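Local coordinates for protein copper-containing nitrite reductase (Thermus scotoductus, PDB 6HBE) that probably reduces nitrite to nitric oxide with electrons from a cytochrome c, working as a copper-containing homotrimer with an additional third cupredoxin-type domain, at residues C[30-35]-C[298-303]; C[49-54]-C[179-184]; C[223-228]-C[233-238]. All coordinates share one frame; numbering follows the deposited sequence.

Contact 1 of 3, residues C[30-35]-C[298-303]; sequences SSIFEV and PGVKEI
I32 meets V300 and I303 with its side chain while its carbonyl takes the backbone N-H of V300. That bond, from V300 N to I32 O at 3.0 Å, is moderately bent (154° at the hydrogen), its donor tilted 21° from the carbonyl plane. Around it the fit is close: G299 CA lies 3.1 Å from I32 O, where a beta carbon on G299 would collide with the same oxygen. CG2 of I32, anti to the backbone N and beside the carbonyl carbon (chi1 -54° for CG1), rests on V300 CG2 at 3.8 Å. I303 adds CG1, 4.0 Å from I32 CG2, its side chain crossing that of I32 at about a right angle. Strand 21-36 is a central strand of the N-terminal cupredoxin sheet, and residues 298-303 belong to the long loop that returns after strand 277-282 to supply its edge strand 309-311. Either flank of the V300-I32 bond is looser and watery: one water accepts from I32 N and donates to V300 O, 2.7 Å away; another accepts from E34 N and donates to P298 O at 3.2 Å. K301 is exposed, its O 4.1 Å from I32 CD1.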
loop_
_atom_site.group_PDB
_atom_site.type_symbol
_atom_site.label_atom_id
_atom_site.label_comp_id
_atom_site.label_asym_id
_atom_site.label_seq_id
_atom_site.Cartn_x
_atom_site.Cartn_y
_atom_site.Cartn_z
ATOM N N SER C 30 -2.814 -21.165 20.577
ATOM C CA SER C 30 -1.559 -20.966 19.875
ATOM C C SER C 30 -1.385 -22.113 18.889
ATOM O O SER C 30 -1.623 -23.271 19.259
ATOM C CB SER C 30 -0.378 -21.015 20.850
ATOM O OG SER C 30 -0.250 -19.773 21.497
ATOM N N SER C 31 -0.956 -21.820 17.661
ATOM C CA SER C 31 -0.843 -22.872 16.618
ATOM C C SER C 31 0.337 -22.666 15.652
ATOM O O SER C 31 0.994 -21.595 15.626
ATOM C CB SER C 31 -2.139 -22.947 15.802
ATOM O OG SER C 31 -3.323 -23.009 16.612
ATOM N N ILE C 32 0.566 -23.687 14.832
ATOM C CA ILE C 32 1.567 -23.660 13.777
ATOM C C ILE C 32 0.868 -24.128 12.489
ATOM O O ILE C 32 0.280 -25.207 12.479
ATOM C CB ILE C 32 2.762 -24.575 14.090
ATOM C CG1 ILE C 32 3.352 -24.245 15.463
ATOM C CG2 ILE C 32 3.836 -24.465 13.013
ATOM C CD1 ILE C 32 4.511 -25.135 15.869
ATOM N N PHE C 33 0.928 -23.314 11.423
ATOM C CA PHE C 33 0.296 -23.639 10.131
ATOM C C PHE C 33 1.325 -23.955 9.021
ATOM O O PHE C 33 2.315 -23.254 8.898
ATOM C CB PHE C 33 -0.591 -22.465 9.681
ATOM C CG PHE C 33 -1.332 -21.762 10.800
ATOM C CD1 PHE C 33 -2.388 -22.377 11.446
ATOM C CD2 PHE C 33 -1.017 -20.434 11.155
ATOM C CE1 PHE C 33 -3.085 -21.741 12.456
ATOM C CE2 PHE C 33 -1.714 -19.779 12.177
ATOM C CZ PHE C 33 -2.758 -20.433 12.815
ATOM N N GLU C 34 1.123 -25.010 8.215
ATOM C CA GLU C 34 1.991 -25.251 7.049
ATOM C C GLU C 34 1.436 -24.478 5.823
ATOM O O GLU C 34 0.565 -24.939 5.129
ATOM C CB GLU C 34 2.173 -26.754 6.730
ATOM C CG GLU C 34 3.424 -27.011 5.862
ATOM C CD GLU C 34 3.490 -28.383 5.171
ATOM O OE1 GLU C 34 2.446 -29.053 5.067
ATOM O OE2 GLU C 34 4.606 -28.781 4.708
ATOM N N VAL C 35 1.951 -23.283 5.572
ATOM C CA VAL C 35 1.400 -22.405 4.522
ATOM C C VAL C 35 1.938 -22.678 3.100
ATOM O O VAL C 35 1.450 -22.110 2.145
ATOM C CB VAL C 35 1.574 -20.916 4.875
ATOM C CG1 VAL C 35 0.765 -20.572 6.115
ATOM C CG2 VAL C 35 3.042 -20.513 5.040
ATOM N N PRO C 298 -5.638 -28.115 8.965
ATOM C CA PRO C 298 -5.304 -28.209 10.406
ATOM C C PRO C 298 -3.805 -28.099 10.692
ATOM O O PRO C 298 -3.002 -28.545 9.885
ATOM C CB PRO C 298 -5.817 -29.609 10.783
ATOM C CG PRO C 298 -6.964 -29.814 9.848
ATOM C CD PRO C 298 -6.453 -29.270 8.538
ATOM N N GLY C 299 -3.444 -27.501 11.828
ATOM C CA GLY C 299 -2.043 -27.239 12.157
ATOM C C GLY C 299 -1.233 -28.437 12.609
ATOM O O GLY C 299 -1.766 -29.529 12.768
ATOM N N VAL C 300 0.056 -28.206 12.845
ATOM C CA VAL C 300 0.956 -29.237 13.362
ATOM C C VAL C 300 1.370 -28.954 14.809
ATOM O O VAL C 300 1.173 -27.858 15.315
ATOM C CB VAL C 300 2.220 -29.385 12.482
ATOM C CG1 VAL C 300 1.832 -29.845 11.081
ATOM C CG2 VAL C 300 3.031 -28.097 12.426
ATOM N N LYS C 301 2.000 -29.934 15.458
ATOM C CA LYS C 301 2.479 -29.759 16.843
ATOM C C LYS C 301 3.962 -29.518 16.949
ATOM O O LYS C 301 4.407 -28.762 17.813
ATOM C CB LYS C 301 2.077 -30.965 17.685
ATOM C CG LYS C 301 0.568 -31.160 17.730
ATOM C CD LYS C 301 -0.117 -30.408 18.880
ATOM C CE LYS C 301 -0.091 -28.896 18.771
ATOM N NZ LYS C 301 -1.137 -28.284 19.633
ATOM N N GLU C 302 4.718 -30.151 16.066
ATOM C CA GLU C 302 6.145 -29.924 15.950
ATOM C C GLU C 302 6.449 -29.513 14.521
ATOM O O GLU C 302 5.710 -29.837 13.583
ATOM C CB GLU C 302 6.935 -31.202 16.279
ATOM C CG GLU C 302 6.480 -31.939 17.533
ATOM C CD GLU C 302 7.548 -32.855 18.099
ATOM O OE1 GLU C 302 7.608 -34.043 17.718
ATOM O OE2 GLU C 302 8.343 -32.372 18.928
ATOM N N ILE C 303 7.559 -28.807 14.365
ATOM C CA ILE C 303 8.076 -28.480 13.054
ATOM C C ILE C 303 9.109 -29.557 12.725
ATOM O O ILE C 303 10.009 -29.806 13.518
ATOM C CB ILE C 303 8.677 -27.057 13.034
ATOM C CG1 ILE C 303 7.534 -26.036 13.211
ATOM C CG2 ILE C 303 9.447 -26.816 11.739
ATOM C CD1 ILE C 303 7.970 -24.639 13.542
HETATM O O HOH W 1 -0.882 -26.106 15.769
HETATM O O HOH W 2 -1.548 -26.115 8.439
#

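Contact 2 of 3, residues C[49-54]-C[179-184]; sequences MSPGPM and MFNGRN
P51 sets CD and CG of its ring against the peptide that joins N181 to G182. Its CB starts beside the 49-54 backbone, beyond close range of the turn; CG, next round the ring, comes within 4.1 Å of N181 CA; CD, where the ring closes on the backbone N, comes closest, 3.6 Å from G182 N and 3.7 Å from N181 C. The peptide bond before P51 is cis, which brings S50 and P51 alpha carbons to the same side of that bond. The S50 carbonyl meets the turn as well: S50 O accepts a CA-H...O contact from G182 CA at 3.4 Å, with 130° at the hydrogen. A water donates to both S50 O, at 2.8 Å, and G182 O, at 3.0 Å, so a single bridging water links the two carbonyl oxygens. Residues 180-183 form a type I' beta turn, with N181 and G182 both at positive phi. A beta carbon on G182 would run into S50 O and press on P51 CD, so the close approach depends on its absence. The N181 amide is held from elsewhere: OD1 accepts from I159 N, and ND2 donates to Y157 O and Y187 OH. S50 OG likewise bonds G129 O, in the stretch just before the type 1 copper ligand Q130, whose side chain is about 7 Å from that of S50. The turn follows strand 177-180, at the edge of the second domain's sheet, and P51 touches both I159 of strand 154-163 and F131 of strand 131-137, where the first two cupredoxin domains meet.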
loop_
_atom_site.group_PDB
_atom_site.type_symbol
_atom_site.label_atom_id
_atom_site.label_comp_id
_atom_site.label_asym_id
_atom_site.label_seq_id
_atom_site.Cartn_x
_atom_site.Cartn_y
_atom_site.Cartn_z
ATOM N N MET C 49 -6.859 -24.000 13.072
ATOM C CA MET C 49 -6.893 -23.726 11.615
ATOM C C MET C 49 -6.895 -22.207 11.384
ATOM O O MET C 49 -7.480 -21.484 12.182
ATOM C CB MET C 49 -8.140 -24.331 10.961
ATOM C CG MET C 49 -9.398 -24.343 11.817
ATOM S SD MET C 49 -10.812 -25.217 11.093
ATOM C CE MET C 49 -9.975 -26.613 10.343
ATOM N N SER C 50 -6.256 -21.741 10.302
ATOM C CA SER C 50 -6.341 -20.323 9.878
ATOM C C SER C 50 -6.508 -20.272 8.340
ATOM O O SER C 50 -5.583 -20.649 7.631
ATOM C CB SER C 50 -5.092 -19.551 10.290
ATOM O OG SER C 50 -5.216 -18.173 9.917
ATOM N N PRO C 51 -7.660 -19.851 7.820
ATOM C CA PRO C 51 -8.806 -19.342 8.595
ATOM C C PRO C 51 -9.507 -20.394 9.442
ATOM O O PRO C 51 -9.402 -21.614 9.176
ATOM C CB PRO C 51 -9.767 -18.840 7.524
ATOM C CG PRO C 51 -9.336 -19.473 6.244
ATOM C CD PRO C 51 -7.851 -19.682 6.372
ATOM N N GLY C 52 -10.210 -19.919 10.468
ATOM C CA GLY C 52 -10.882 -20.796 11.411
ATOM C C GLY C 52 -12.160 -21.464 10.876
ATOM O O GLY C 52 -12.470 -21.343 9.687
ATOM N N PRO C 53 -12.895 -22.169 11.745
ATOM C CA PRO C 53 -14.153 -22.812 11.380
ATOM C C PRO C 53 -15.110 -21.879 10.667
ATOM O O PRO C 53 -15.279 -20.758 11.102
ATOM C CB PRO C 53 -14.738 -23.221 12.754
ATOM C CG PRO C 53 -13.520 -23.505 13.551
ATOM C CD PRO C 53 -12.608 -22.363 13.181
ATOM N N MET C 54 -15.693 -22.334 9.576
ATOM C CA MET C 54 -16.678 -21.558 8.827
ATOM C C MET C 54 -18.053 -21.849 9.374
ATOM O O MET C 54 -18.430 -23.028 9.459
ATOM C CB MET C 54 -16.621 -21.917 7.325
ATOM C CG MET C 54 -17.626 -21.131 6.480
ATOM S SD MET C 54 -17.617 -21.572 4.716
ATOM C CE MET C 54 -18.543 -23.111 4.741
ATOM N N MET C 179 -2.802 -15.429 0.417
ATOM C CA MET C 179 -3.333 -16.806 0.126
ATOM C C MET C 179 -4.838 -16.941 0.215
ATOM O O MET C 179 -5.484 -16.161 0.927
ATOM C CB MET C 179 -2.655 -17.864 1.039
ATOM C CG MET C 179 -2.877 -17.738 2.530
ATOM S SD MET C 179 -1.600 -18.591 3.542
ATOM C CE MET C 179 -0.371 -17.308 3.514
ATOM N N PHE C 180 -5.385 -17.927 -0.524
ATOM C CA PHE C 180 -6.817 -18.290 -0.427
ATOM C C PHE C 180 -6.903 -19.515 0.520
ATOM O O PHE C 180 -6.175 -20.521 0.350
ATOM C CB PHE C 180 -7.447 -18.664 -1.787
ATOM C CG PHE C 180 -7.444 -17.567 -2.837
ATOM C CD1 PHE C 180 -7.751 -16.227 -2.522
ATOM C CD2 PHE C 180 -7.182 -17.871 -4.176
ATOM C CE1 PHE C 180 -7.769 -15.241 -3.510
ATOM C CE2 PHE C 180 -7.201 -16.884 -5.155
ATOM C CZ PHE C 180 -7.480 -15.566 -4.821
ATOM N N ASN C 181 -7.801 -19.438 1.493
ATOM C CA ASN C 181 -8.013 -20.518 2.478
ATOM C C ASN C 181 -6.718 -21.110 3.111
ATOM O O ASN C 181 -6.559 -22.320 3.259
ATOM C CB ASN C 181 -8.932 -21.566 1.843
ATOM C CG ASN C 181 -10.327 -21.014 1.624
ATOM O OD1 ASN C 181 -10.676 -19.974 2.197
ATOM N ND2 ASN C 181 -11.127 -21.678 0.794
ATOM N N GLY C 182 -5.800 -20.223 3.488
ATOM C CA GLY C 182 -4.680 -20.576 4.402
ATOM C C GLY C 182 -3.463 -21.285 3.859
ATOM O O GLY C 182 -2.625 -21.735 4.638
ATOM N N ARG C 183 -3.323 -21.396 2.542
ATOM C CA ARG C 183 -2.150 -22.069 1.960
ATOM C C ARG C 183 -1.839 -21.521 0.553
ATOM O O ARG C 183 -2.734 -21.406 -0.278
ATOM C CB ARG C 183 -2.405 -23.576 1.915
ATOM C CG ARG C 183 -1.194 -24.426 1.532
ATOM C CD ARG C 183 -1.522 -25.911 1.737
ATOM N NE ARG C 183 -0.573 -26.854 1.138
ATOM C CZ ARG C 183 0.456 -27.437 1.765
ATOM N NH1 ARG C 183 0.755 -27.159 3.039
ATOM N NH2 ARG C 183 1.214 -28.309 1.107
ATOM N N ASN C 184 -0.569 -21.189 0.316
ATOM C CA ASN C 184 -0.102 -20.622 -0.942
ATOM C C ASN C 184 -0.457 -21.520 -2.121
ATOM O O ASN C 184 -0.142 -22.706 -2.103
ATOM C CB ASN C 184 1.428 -20.458 -0.911
ATOM C CG ASN C 184 1.897 -19.395 0.072
ATOM O OD1 ASN C 184 1.118 -18.606 0.582
ATOM N ND2 ASN C 184 3.190 -19.397 0.352
HETATM O O HOH W 3 -2.823 -20.645 7.374
#

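Contact 3 of 3, residues C[223-228]-C[233-238]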
loop_
_atom_site.group_PDB
_atom_site.type_symbol
_atom_site.label_atom_id
_atom_site.label_comp_id
_atom_site.label_asym_id
_atom_site.label_seq_id
_atom_site.Cartn_x
_atom_site.Cartn_y
_atom_site.Cartn_z
ATOM N N GLU C 223 -21.555 -12.428 -13.646
ATOM C CA GLU C 223 -22.867 -11.978 -14.113
ATOM C C GLU C 223 -23.543 -11.049 -13.106
ATOM O O GLU C 223 -24.010 -9.955 -13.474
ATOM C CB GLU C 223 -23.746 -13.176 -14.451
ATOM C CG GLU C 223 -23.027 -14.139 -15.417
ATOM C CD GLU C 223 -23.937 -15.116 -16.101
ATOM O OE1 GLU C 223 -25.002 -14.683 -16.591
ATOM O OE2 GLU C 223 -23.580 -16.312 -16.151
ATOM N N TYR C 224 -23.617 -11.495 -11.853
ATOM C CA TYR C 224 -24.233 -10.715 -10.768
ATOM C C TYR C 224 -23.341 -10.773 -9.530
ATOM O O TYR C 224 -22.876 -11.835 -9.185
ATOM C CB TYR C 224 -25.610 -11.283 -10.382
ATOM C CG TYR C 224 -26.584 -11.507 -11.528
ATOM C CD1 TYR C 224 -26.882 -10.491 -12.439
ATOM C CD2 TYR C 224 -27.256 -12.734 -11.667
ATOM C CE1 TYR C 224 -27.780 -10.697 -13.500
ATOM C CE2 TYR C 224 -28.162 -12.955 -12.725
ATOM C CZ TYR C 224 -28.415 -11.937 -13.637
ATOM O OH TYR C 224 -29.322 -12.157 -14.664
ATOM N N MET C 225 -23.155 -9.646 -8.847
ATOM C CA MET C 225 -22.423 -9.588 -7.584
ATOM C C MET C 225 -23.207 -8.766 -6.567
ATOM O O MET C 225 -23.890 -7.838 -6.931
ATOM C CB MET C 225 -21.036 -8.958 -7.760
ATOM C CG MET C 225 -20.312 -9.337 -9.024
ATOM S SD MET C 225 -18.552 -8.946 -9.040
ATOM C CE MET C 225 -18.587 -7.187 -8.738
ATOM N N TYR C 226 -23.048 -9.100 -5.291
ATOM C CA TYR C 226 -23.766 -8.449 -4.206
ATOM C C TYR C 226 -22.772 -7.979 -3.153
ATOM O O TYR C 226 -22.147 -8.803 -2.479
ATOM C CB TYR C 226 -24.796 -9.422 -3.616
ATOM C CG TYR C 226 -25.665 -10.056 -4.683
ATOM C CD1 TYR C 226 -25.279 -11.243 -5.315
ATOM C CD2 TYR C 226 -26.869 -9.466 -5.074
ATOM C CE1 TYR C 226 -26.071 -11.817 -6.315
ATOM C CE2 TYR C 226 -27.661 -10.033 -6.064
ATOM C CZ TYR C 226 -27.274 -11.201 -6.677
ATOM O OH TYR C 226 -28.056 -11.769 -7.661
ATOM N N TYR C 227 -22.613 -6.670 -3.015
ATOM C CA TYR C 227 -21.687 -6.103 -2.022
ATOM C C TYR C 227 -22.169 -6.420 -0.587
ATOM O O TYR C 227 -23.362 -6.254 -0.274
ATOM C CB TYR C 227 -21.471 -4.612 -2.237
ATOM C CG TYR C 227 -20.418 -3.930 -1.329
ATOM C CD1 TYR C 227 -19.083 -4.355 -1.293
ATOM C CD2 TYR C 227 -20.761 -2.838 -0.535
ATOM C CE1 TYR C 227 -18.140 -3.716 -0.478
ATOM C CE2 TYR C 227 -19.833 -2.179 0.271
ATOM C CZ TYR C 227 -18.517 -2.613 0.301
ATOM O OH TYR C 227 -17.629 -1.937 1.148
ATOM N N GLN C 228 -21.236 -6.936 0.215
ATOM C CA GLN C 228 -21.454 -7.504 1.563
ATOM C C GLN C 228 -22.246 -8.822 1.567
ATOM O O GLN C 228 -22.571 -9.337 2.637
ATOM C CB GLN C 228 -22.134 -6.494 2.492
ATOM C CG GLN C 228 -21.422 -5.129 2.517
ATOM C CD GLN C 228 -20.210 -5.124 3.447
ATOM O OE1 GLN C 228 -20.272 -5.658 4.552
ATOM N NE2 GLN C 228 -19.139 -4.466 3.031
ATOM N N ASN C 233 -27.686 -5.009 -2.885
ATOM C CA ASN C 233 -26.513 -4.271 -3.361
ATOM C C ASN C 233 -25.925 -4.877 -4.669
ATOM O O ASN C 233 -24.736 -5.283 -4.718
ATOM C CB ASN C 233 -25.438 -4.255 -2.264
ATOM C CG ASN C 233 -25.887 -3.587 -0.966
ATOM O OD1 ASN C 233 -26.696 -2.665 -0.949
ATOM N ND2 ASN C 233 -25.311 -4.027 0.135
ATOM N N LEU C 234 -26.745 -4.891 -5.726
ATOM C CA LEU C 234 -26.422 -5.573 -6.989
ATOM C C LEU C 234 -25.524 -4.759 -7.941
ATOM O O LEU C 234 -25.769 -3.588 -8.179
ATOM C CB LEU C 234 -27.715 -5.945 -7.739
ATOM C CG LEU C 234 -27.598 -6.597 -9.135
ATOM C CD1 LEU C 234 -26.940 -7.965 -9.044
ATOM C CD2 LEU C 234 -28.976 -6.715 -9.776
ATOM N N VAL C 235 -24.481 -5.419 -8.467
ATOM C CA VAL C 235 -23.577 -4.911 -9.486
ATOM C C VAL C 235 -23.563 -5.982 -10.567
ATOM O O VAL C 235 -23.503 -7.180 -10.230
ATOM C CB VAL C 235 -22.138 -4.770 -8.883
ATOM C CG1 VAL C 235 -21.120 -4.333 -9.934
ATOM C CG2 VAL C 235 -22.146 -3.815 -7.697
ATOM N N VAL C 236 -23.634 -5.595 -11.844
ATOM C CA VAL C 236 -23.671 -6.580 -12.928
ATOM C C VAL C 236 -22.466 -6.490 -13.873
ATOM O O VAL C 236 -21.904 -5.407 -14.081
ATOM C CB VAL C 236 -24.992 -6.505 -13.749
ATOM C CG1 VAL C 236 -26.197 -6.505 -12.823
ATOM C CG2 VAL C 236 -25.053 -5.283 -14.646
ATOM N N GLY C 237 -22.123 -7.622 -14.494
ATOM C CA GLY C 237 -21.171 -7.638 -15.596
ATOM C C GLY C 237 -19.753 -7.153 -15.311
ATOM O O GLY C 237 -19.225 -6.287 -16.042
ATOM N N ALA C 238 -19.132 -7.751 -14.298
ATOM C CA ALA C 238 -17.855 -7.273 -13.769
ATOM C C ALA C 238 -16.656 -8.202 -14.007
ATOM O O ALA C 238 -16.716 -9.432 -13.779
ATOM C CB ALA C 238 -18.003 -6.978 -12.276
#
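N233 and Y227 are bonded twice: N233 ND2 donates to Y227 O at 3.0 Å, almost straight at 172°, and Y227 N donates to N233 O at 3.1 Å. The first donor stands above the carbonyl plane of Y227, while the oxygen lies in the plane of the N233 amide. With CG beside its own backbone N (chi1 -60°), N233 turns that amide toward Y227; its ND2 also reaches V236 O of the third subunit. With an alanine here, Y227 O is likely to lose its side-chain donor and V236 O of the third subunit its bond across the interface. Further along, M225 and V235 form a hydrogen-bonded antiparallel pair, M225 N to V235 O at 2.8 Å and V235 N to M225 O at 2.9 Å. The hairpin 222-227/234-238 is the margin of the second cupredoxin domain's sheet, its outer strand facing other subunits of the trimer. G237 N closes its far end on E223 O, beside a G1 bulge at G237 and A238. On one face M225, bent at chi3, sets CE 3.6 Å from A238 CB. On the other, L234 CD1 packs at 3.7 Å on Y226 CE2, the two side chains lying side by side, and V236 CG1 meets the ring edge of Y224.

Overall arrangement
From the N terminus, strand 21-36 of the first cupredoxin domain comes first; contact 1 ties it to the loop after strand 277-282, closing a span of 262 residues that holds both other contacts. Contact 2 closes within it, joining the loop after strand 39-46 to the turn after strand 177-180 and so the first cupredoxin domain to the second. Contact 3 follows in series, a short hairpin with four residues between its segments. Contacts 1 and 2 touch, through a salt bridge from E34 to R183 and packing of F33 on S50. Contact 3 lies about 25 Å from contact 2 between centres, yet both reach the same second-domain sheet, at opposite outer strands.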